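Glutamine cyclotransferase (Tannerella forsythia, PDB 6QRO) probably catalyses, as a zinc-dependent glutaminyl cyclase, the cyclisation of N-terminal glutamine in peptides and proteins to pyroglutamate. Local coordinates at residues 48-54 and 164-168; 61-65 and 92-96. All blocks are in the same frame, centred on the assembly; numbering follows the deposited sequence.

Contact 1 (48-54 and 164-168); sequences VPNTEAH and DAEDY. With ZN (zinc ion), chain E.
Pro49 packs against Tyr168 and Ala165: its CD sits 4.0 Å from CD2 of Tyr168, at the edge of the phenol ring, and its CG comes near the methyl of Ala165. Beyond the apolar patch a water bridges Pro49 and Tyr168, 2.7 Å from Pro49 O, to which it donates, and 2.9 Å from Tyr168 OH, in the plane of the ring. The direct polar link is a histidine-carboxylate bond, in which His54 NE2 donates to Asp164 OD2 over 2.8 Å. OD2 is met on its syn side, and imidazole and carboxylate are nearly coplanar, 19° apart. His54 has its CG anti to the backbone N (chi1 -171°), which carries the ring back over the turn, where Pro49 CA lies 3.5 Å above its centre. ND1 is hydrogen-bonded to the carbonyl O of Arg47, which fixes the ring's rotation. The turn of residues 48-51 is type II, and Thr51 caps the following helix: its OG1 accepts from His54 N and donates to Val48 O. Asp164 OD2 also accepts from Gln90 N. Three residues on, Asp167 binds the zinc ion through both carboxylate oxygens, alongside Asp134 and His288. With a carbonyl at ND1 and a carboxylate at NE2, both ring nitrogens act as donors, consistent with an imidazolium paired with the buried Asp164; their bond ties the start of helix 52-67 to the loop carrying a zinc ligand.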
ATOM      1  N   VAL A  48       2.491  12.429   7.885  1.00 13.40           N
ATOM      2  CA  VAL A  48       2.975  13.414   6.910  1.00 13.49           C
ATOM      3  C   VAL A  48       4.502  13.457   6.945  1.00 11.79           C
ATOM      4  O   VAL A  48       5.088  13.602   8.029  1.00 11.91           O
ATOM      5  CB  VAL A  48       2.400  14.815   7.187  1.00 12.78           C
ATOM      6  CG1 VAL A  48       2.991  15.835   6.220  1.00 11.49           C
ATOM      7  CG2 VAL A  48       0.896  14.808   7.083  1.00 12.20           C
ATOM      8  N   PRO A  49       5.185  13.309   5.807  1.00 10.93           N
ATOM      9  CA  PRO A  49       6.648  13.410   5.803  1.00 14.53           C
ATOM     10  C   PRO A  49       7.140  14.721   6.422  1.00 13.77           C
ATOM     11  O   PRO A  49       6.596  15.798   6.164  1.00 13.74           O
ATOM     12  CB  PRO A  49       6.993  13.301   4.317  1.00 13.59           C
ATOM     13  CG  PRO A  49       5.892  12.443   3.767  1.00 10.55           C
ATOM     14  CD  PRO A  49       4.663  12.842   4.510  1.00 11.11           C
ATOM     15  N   ASN A  50       8.192  14.608   7.239  1.00 13.91           N
ATOM     16  CA  ASN A  50       8.824  15.708   7.986  1.00 13.39           C
ATOM     17  C   ASN A  50       8.062  16.094   9.249  1.00 16.59           C
ATOM     18  O   ASN A  50       8.194  17.235   9.699  1.00 18.74           O
ATOM     19  CB  ASN A  50       9.078  16.974   7.150  1.00 15.68           C
ATOM     20  CG  ASN A  50      10.113  16.761   6.050  1.00 15.60           C
ATOM     21  OD1 ASN A  50      10.806  15.750   6.032  1.00 17.20           O
ATOM     22  ND2 ASN A  50      10.242  17.734   5.149  1.00 14.47           N
ATOM     23  N   THR A  51       7.176  15.244   9.771  1.00 14.62           N
ATOM     24  CA  THR A  51       6.563  15.483  11.070  1.00 15.65           C
ATOM     25  C   THR A  51       7.067  14.446  12.063  1.00 16.25           C
ATOM     26  O   THR A  51       7.579  13.394  11.680  1.00 17.12           O
ATOM     27  CB  THR A  51       5.029  15.424  11.018  1.00 16.73           C
ATOM     28  OG1 THR A  51       4.600  14.109  10.628  1.00 14.55           O
ATOM     29  CG2 THR A  51       4.494  16.456  10.048  1.00 11.16           C
ATOM     30  N   GLU A  52       6.891  14.737  13.352  1.00 18.14           N
ATOM     31  CA  GLU A  52       7.301  13.778  14.376  1.00 20.41           C
ATOM     32  C   GLU A  52       6.423  12.526  14.346  1.00 17.81           C
ATOM     33  O   GLU A  52       6.916  11.420  14.578  1.00 16.28           O
ATOM     34  CB  GLU A  52       7.290  14.438  15.757  1.00 18.46           C
ATOM     35  CG  GLU A  52       7.934  13.611  16.884  1.00 27.89           C
ATOM     36  CD  GLU A  52       9.384  13.158  16.606  1.00 27.99           C
ATOM     37  OE1 GLU A  52       9.843  12.206  17.279  1.00 22.56           O
ATOM     38  OE2 GLU A  52      10.073  13.740  15.738  1.00 36.16           O
ATOM     39  N   ALA A  53       5.114  12.686  14.102  1.00 16.59           N
ATOM     40  CA  ALA A  53       4.217  11.533  13.999  1.00 13.50           C
ATOM     41  C   ALA A  53       4.672  10.566  12.913  1.00 15.56           C
ATOM     42  O   ALA A  53       4.531   9.348  13.053  1.00 15.25           O
ATOM     43  CB  ALA A  53       2.790  11.993  13.718  1.00 17.41           C
ATOM     44  N   HIS A  54       5.144  11.103  11.792  1.00 13.64           N
ATOM     45  CA  HIS A  54       5.745  10.304  10.733  1.00 10.77           C
ATOM     46  C   HIS A  54       6.975   9.548  11.245  1.00 14.16           C
ATOM     47  O   HIS A  54       7.160   8.361  10.947  1.00 11.41           O
ATOM     48  CB  HIS A  54       6.090  11.259   9.597  1.00 12.37           C
ATOM     49  CG  HIS A  54       6.522  10.616   8.318  1.00  9.51           C
ATOM     50  ND1 HIS A  54       5.652  10.404   7.272  1.00 10.05           N
ATOM     51  CD2 HIS A  54       7.737  10.213   7.884  1.00  9.55           C
ATOM     52  CE1 HIS A  54       6.304   9.866   6.258  1.00  9.07           C
ATOM     53  NE2 HIS A  54       7.574   9.750   6.600  1.00 13.19           N
ATOM     54  N   ASP A 164       7.229   5.390   1.235  1.00 11.62           N
ATOM     55  CA  ASP A 164       6.991   6.718   1.774  1.00 14.31           C
ATOM     56  C   ASP A 164       6.656   7.712   0.662  1.00 14.83           C
ATOM     57  O   ASP A 164       6.883   7.459  -0.527  1.00 13.44           O
ATOM     58  CB  ASP A 164       8.224   7.196   2.545  1.00 11.18           C
ATOM     59  CG  ASP A 164       7.893   8.215   3.615  1.00 13.32           C
ATOM     60  OD1 ASP A 164       6.740   8.703   3.657  1.00 10.85           O
ATOM     61  OD2 ASP A 164       8.805   8.532   4.405  1.00 14.29           O
ATOM     62  N   ALA A 165       6.093   8.850   1.077  1.00 13.47           N
ATOM     63  CA  ALA A 165       5.955  10.035   0.223  1.00 14.24           C
ATOM     64  C   ALA A 165       5.244   9.704  -1.088  1.00 12.79           C
ATOM     65  O   ALA A 165       5.562  10.260  -2.143  1.00 12.31           O
ATOM     66  CB  ALA A 165       7.317  10.691  -0.038  1.00 13.21           C
ATOM     67  N   GLU A 166       4.286   8.776  -1.017  1.00 11.29           N
ATOM     68  CA  GLU A 166       3.460   8.422  -2.162  1.00 11.48           C
ATOM     69  C   GLU A 166       2.350   9.432  -2.402  1.00 12.45           C
ATOM     70  O   GLU A 166       1.966   9.647  -3.558  1.00 14.95           O
ATOM     71  CB  GLU A 166       2.845   7.046  -1.928  1.00 10.12           C
ATOM     72  CG  GLU A 166       1.848   6.533  -2.960  1.00 13.01           C
ATOM     73  CD  GLU A 166       0.380   6.865  -2.591  1.00 13.89           C
ATOM     74  OE1 GLU A 166       0.166   7.556  -1.574  1.00 13.57           O
ATOM     75  OE2 GLU A 166      -0.557   6.415  -3.290  1.00 10.18           O
ATOM     76  N   ASP A 167       1.831  10.044  -1.332  1.00 12.70           N
ATOM     77  CA  ASP A 167       0.565  10.768  -1.345  1.00 12.81           C
ATOM     78  C   ASP A 167       0.748  12.271  -1.147  1.00 12.46           C
ATOM     79  O   ASP A 167      -0.143  12.943  -0.618  1.00 12.15           O
ATOM     80  CB  ASP A 167      -0.369  10.216  -0.268  1.00  9.77           C
ATOM     81  CG  ASP A 167      -1.761   9.973  -0.788  1.00 10.76           C
ATOM     82  OD1 ASP A 167      -1.966  10.103  -2.004  1.00 14.35           O
ATOM     83  OD2 ASP A 167      -2.643   9.623  -0.013  1.00 10.03           O
ATOM     84  N   TYR A 168       1.886  12.811  -1.593  1.00 12.85           N
ATOM     85  CA  TYR A 168       2.238  14.222  -1.463  1.00 11.17           C
ATOM     86  C   TYR A 168       2.153  14.920  -2.811  1.00 12.07           C
ATOM     87  O   TYR A 168       2.857  15.891  -3.058  1.00 12.08           O
ATOM     88  CB  TYR A 168       3.654  14.358  -0.899  1.00 11.94           C
ATOM     89  CG  TYR A 168       3.974  15.529   0.018  1.00 13.32           C
ATOM     90  CD1 TYR A 168       4.074  16.838  -0.488  1.00 12.56           C
ATOM     91  CD2 TYR A 168       4.315  15.320   1.349  1.00 11.10           C
ATOM     92  CE1 TYR A 168       4.416  17.901   0.333  1.00 11.37           C
ATOM     93  CE2 TYR A 168       4.680  16.380   2.176  1.00 11.21           C
ATOM     94  CZ  TYR A 168       4.734  17.672   1.664  1.00 14.83           C
ATOM     95  OH  TYR A 168       5.091  18.735   2.485  1.00 13.67           O
TER
HETATM   96 ZN    ZN E 401      -4.033   9.224  -1.428  1.00 15.28          ZN
HETATM   97  O   HOH W   1       5.802  18.164   5.240  1.00 10.14           O
HETATM   98  O   HOH W   2      -4.779   8.555  -2.873  1.00 10.45           O

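Contact 2 (61-65 and 92-96); sequences LAGEL and IVGAF
Leu65 holds CG anti to its carbonyl carbon (chi1 -69°), and Ile92 does likewise with CG1 (chi1 -55°), which leaves its CG2 branch anti to the backbone N and against Leu65 CD1. This is a helix lying on a face of the central mixed sheet in the alpha/beta fold of the M28 peptidase family. The segment axes run parallel, 3° apart and 8.7 Å from each other at closest approach. Ile92 uses both branches. CG2 touches the methyl of Ala62 and CD1 of Leu65, 3.8 Å from each, while Ile92 CD1 lies against Leu61 CB, 3.9 Å away; the side chains of Leu61 and Ile92 cross at about a right angle. Val93 and Ala95 point to the other side of the strand, so residues 92, 94 and 96 meet the helix. Here Phe96 CZ comes loosely to Leu65, 4.2 Å from Leu65 O. No hydrogen bond joins the segments; the strand's backbone bonds run to strands 71-80 and 157-163 on its two flanks. Trp110 touches both Leu61 and Ile92, Val72 lies against Ala62 and Leu65, and helix 132-151 covers Leu61 and Phe96. Gly94 presents bare backbone where a side chain would face the helix, and Leu65 CD1 rests on it, 3.6 Å from Gly94 N and 3.7 Å from Gly94 CA.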
ATOM      1  N   LEU A  61       6.674   0.916  12.387  1.00 14.31           N
ATOM      2  CA  LEU A  61       6.514  -0.017  11.277  1.00 15.05           C
ATOM      3  C   LEU A  61       7.727  -0.930  11.120  1.00 17.94           C
ATOM      4  O   LEU A  61       7.587  -2.152  11.043  1.00 18.83           O
ATOM      5  CB  LEU A  61       6.284   0.768   9.994  1.00 15.08           C
ATOM      6  CG  LEU A  61       4.950   1.502   9.965  1.00 14.75           C
ATOM      7  CD1 LEU A  61       4.844   2.277   8.660  1.00 11.82           C
ATOM      8  CD2 LEU A  61       3.840   0.479  10.101  1.00 11.71           C
ATOM      9  N   ALA A  62       8.934  -0.354  11.094  1.00 17.30           N
ATOM     10  CA  ALA A  62      10.142  -1.166  10.969  1.00 14.82           C
ATOM     11  C   ALA A  62      10.327  -2.098  12.166  1.00 16.46           C
ATOM     12  O   ALA A  62      10.710  -3.265  12.003  1.00 16.02           O
ATOM     13  CB  ALA A  62      11.350  -0.260  10.790  1.00 15.76           C
ATOM     14  N   GLY A  63      10.046  -1.605  13.372  1.00 16.34           N
ATOM     15  CA  GLY A  63      10.179  -2.440  14.552  1.00 18.54           C
ATOM     16  C   GLY A  63       9.302  -3.673  14.489  1.00 17.65           C
ATOM     17  O   GLY A  63       9.751  -4.777  14.803  1.00 19.31           O
ATOM     18  N   GLU A  64       8.055  -3.508  14.036  1.00 17.16           N
ATOM     19  CA  GLU A  64       7.134  -4.638  13.920  1.00 16.12           C
ATOM     20  C   GLU A  64       7.611  -5.641  12.889  1.00 15.82           C
ATOM     21  O   GLU A  64       7.431  -6.848  13.073  1.00 16.35           O
ATOM     22  CB  GLU A  64       5.722  -4.161  13.570  1.00 16.16           C
ATOM     23  CG  GLU A  64       5.024  -3.529  14.753  1.00 15.81           C
ATOM     24  CD  GLU A  64       4.852  -4.500  15.903  1.00 15.81           C
ATOM     25  OE1 GLU A  64       4.245  -5.564  15.725  1.00 15.73           O
ATOM     26  OE2 GLU A  64       5.366  -4.210  16.992  1.00 24.64           O
ATOM     27  N   LEU A  65       8.162  -5.163  11.768  1.00 16.19           N
ATOM     28  CA  LEU A  65       8.694  -6.080  10.764  1.00 19.30           C
ATOM     29  C   LEU A  65       9.808  -6.929  11.348  1.00 18.34           C
ATOM     30  O   LEU A  65       9.908  -8.129  11.061  1.00 16.94           O
ATOM     31  CB  LEU A  65       9.216  -5.322   9.538  1.00 17.39           C
ATOM     32  CG  LEU A  65       8.199  -4.620   8.649  1.00 14.99           C
ATOM     33  CD1 LEU A  65       8.903  -4.013   7.450  1.00 10.85           C
ATOM     34  CD2 LEU A  65       7.117  -5.593   8.235  1.00 11.56           C
ATOM     35  N   ILE A  92      10.629   1.469   3.914  1.00 12.91           N
ATOM     36  CA  ILE A  92      10.814   0.420   4.918  1.00 12.07           C
ATOM     37  C   ILE A  92      10.631  -0.938   4.249  1.00 10.31           C
ATOM     38  O   ILE A  92       9.547  -1.249   3.737  1.00 10.02           O
ATOM     39  CB  ILE A  92       9.851   0.604   6.103  1.00 10.72           C
ATOM     40  CG1 ILE A  92      10.018   2.009   6.682  1.00 10.10           C
ATOM     41  CG2 ILE A  92      10.134  -0.460   7.180  1.00 10.81           C
ATOM     42  CD1 ILE A  92       8.868   2.474   7.557  1.00 11.63           C
ATOM     43  N   VAL A  93      11.693  -1.743   4.251  1.00 11.79           N
ATOM     44  CA  VAL A  93      11.710  -3.042   3.592  1.00 12.00           C
ATOM     45  C   VAL A  93      11.900  -4.118   4.653  1.00 12.00           C
ATOM     46  O   VAL A  93      12.904  -4.125   5.379  1.00 11.38           O
ATOM     47  CB  VAL A  93      12.813  -3.150   2.522  1.00 14.63           C
ATOM     48  CG1 VAL A  93      12.810  -4.571   1.907  1.00 13.43           C
ATOM     49  CG2 VAL A  93      12.623  -2.110   1.437  1.00 11.34           C
ATOM     50  N   GLY A  94      10.972  -5.061   4.697  1.00 14.82           N
ATOM     51  CA  GLY A  94      11.135  -6.223   5.539  1.00 13.17           C
ATOM     52  C   GLY A  94      11.324  -7.392   4.609  1.00 11.04           C
ATOM     53  O   GLY A  94      10.435  -7.719   3.813  1.00 10.82           O
ATOM     54  N   ALA A  95      12.517  -7.963   4.639  1.00  9.01           N
ATOM     55  CA  ALA A  95      12.871  -9.081   3.781  1.00 12.19           C
ATOM     56  C   ALA A  95      12.787 -10.339   4.628  1.00 12.88           C
ATOM     57  O   ALA A  95      13.529 -10.486   5.605  1.00 14.13           O
ATOM     58  CB  ALA A  95      14.268  -8.916   3.190  1.00 13.66           C
ATOM     59  N   PHE A  96      11.911 -11.252   4.240  1.00 14.21           N
ATOM     60  CA  PHE A  96      11.668 -12.463   5.004  1.00 15.96           C
ATOM     61  C   PHE A  96      12.367 -13.626   4.324  1.00 19.20           C
ATOM     62  O   PHE A  96      12.310 -13.760   3.097  1.00 20.80           O
ATOM     63  CB  PHE A  96      10.172 -12.737   5.157  1.00 15.47           C
ATOM     64  CG  PHE A  96       9.451 -11.739   6.036  1.00 16.24           C
ATOM     65  CD1 PHE A  96       9.031 -10.516   5.542  1.00 13.89           C
ATOM     66  CD2 PHE A  96       9.193 -12.042   7.369  1.00 16.05           C
ATOM     67  CE1 PHE A  96       8.362  -9.629   6.356  1.00 12.96           C
ATOM     68  CE2 PHE A  96       8.534 -11.157   8.183  1.00 13.06           C
ATOM     69  CZ  PHE A  96       8.119  -9.943   7.672  1.00 14.53           C
TER

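In the fold
Both contacts use helix 52-67: contact 1 takes its first turn and the loop before it, contact 2 its later turns. Their centres lie about 17 Å apart and their nearest atoms about 6 Å, without touching. The two segments of contact 2 fall between those of contact 1 in sequence, in the order 48-54, 61-65, 92-96, 164-168. Strand 86-96 gives residues 92-96 to contact 2 and, through Gln90, also borders contact 1; its neighbour in the sheet, strand 157-163, leads directly into the loop of contact 1. Helix 52-67 is thus held both to the sheet, through apolar side chains, and, near its N-terminus, to the loop that carries a zinc ligand.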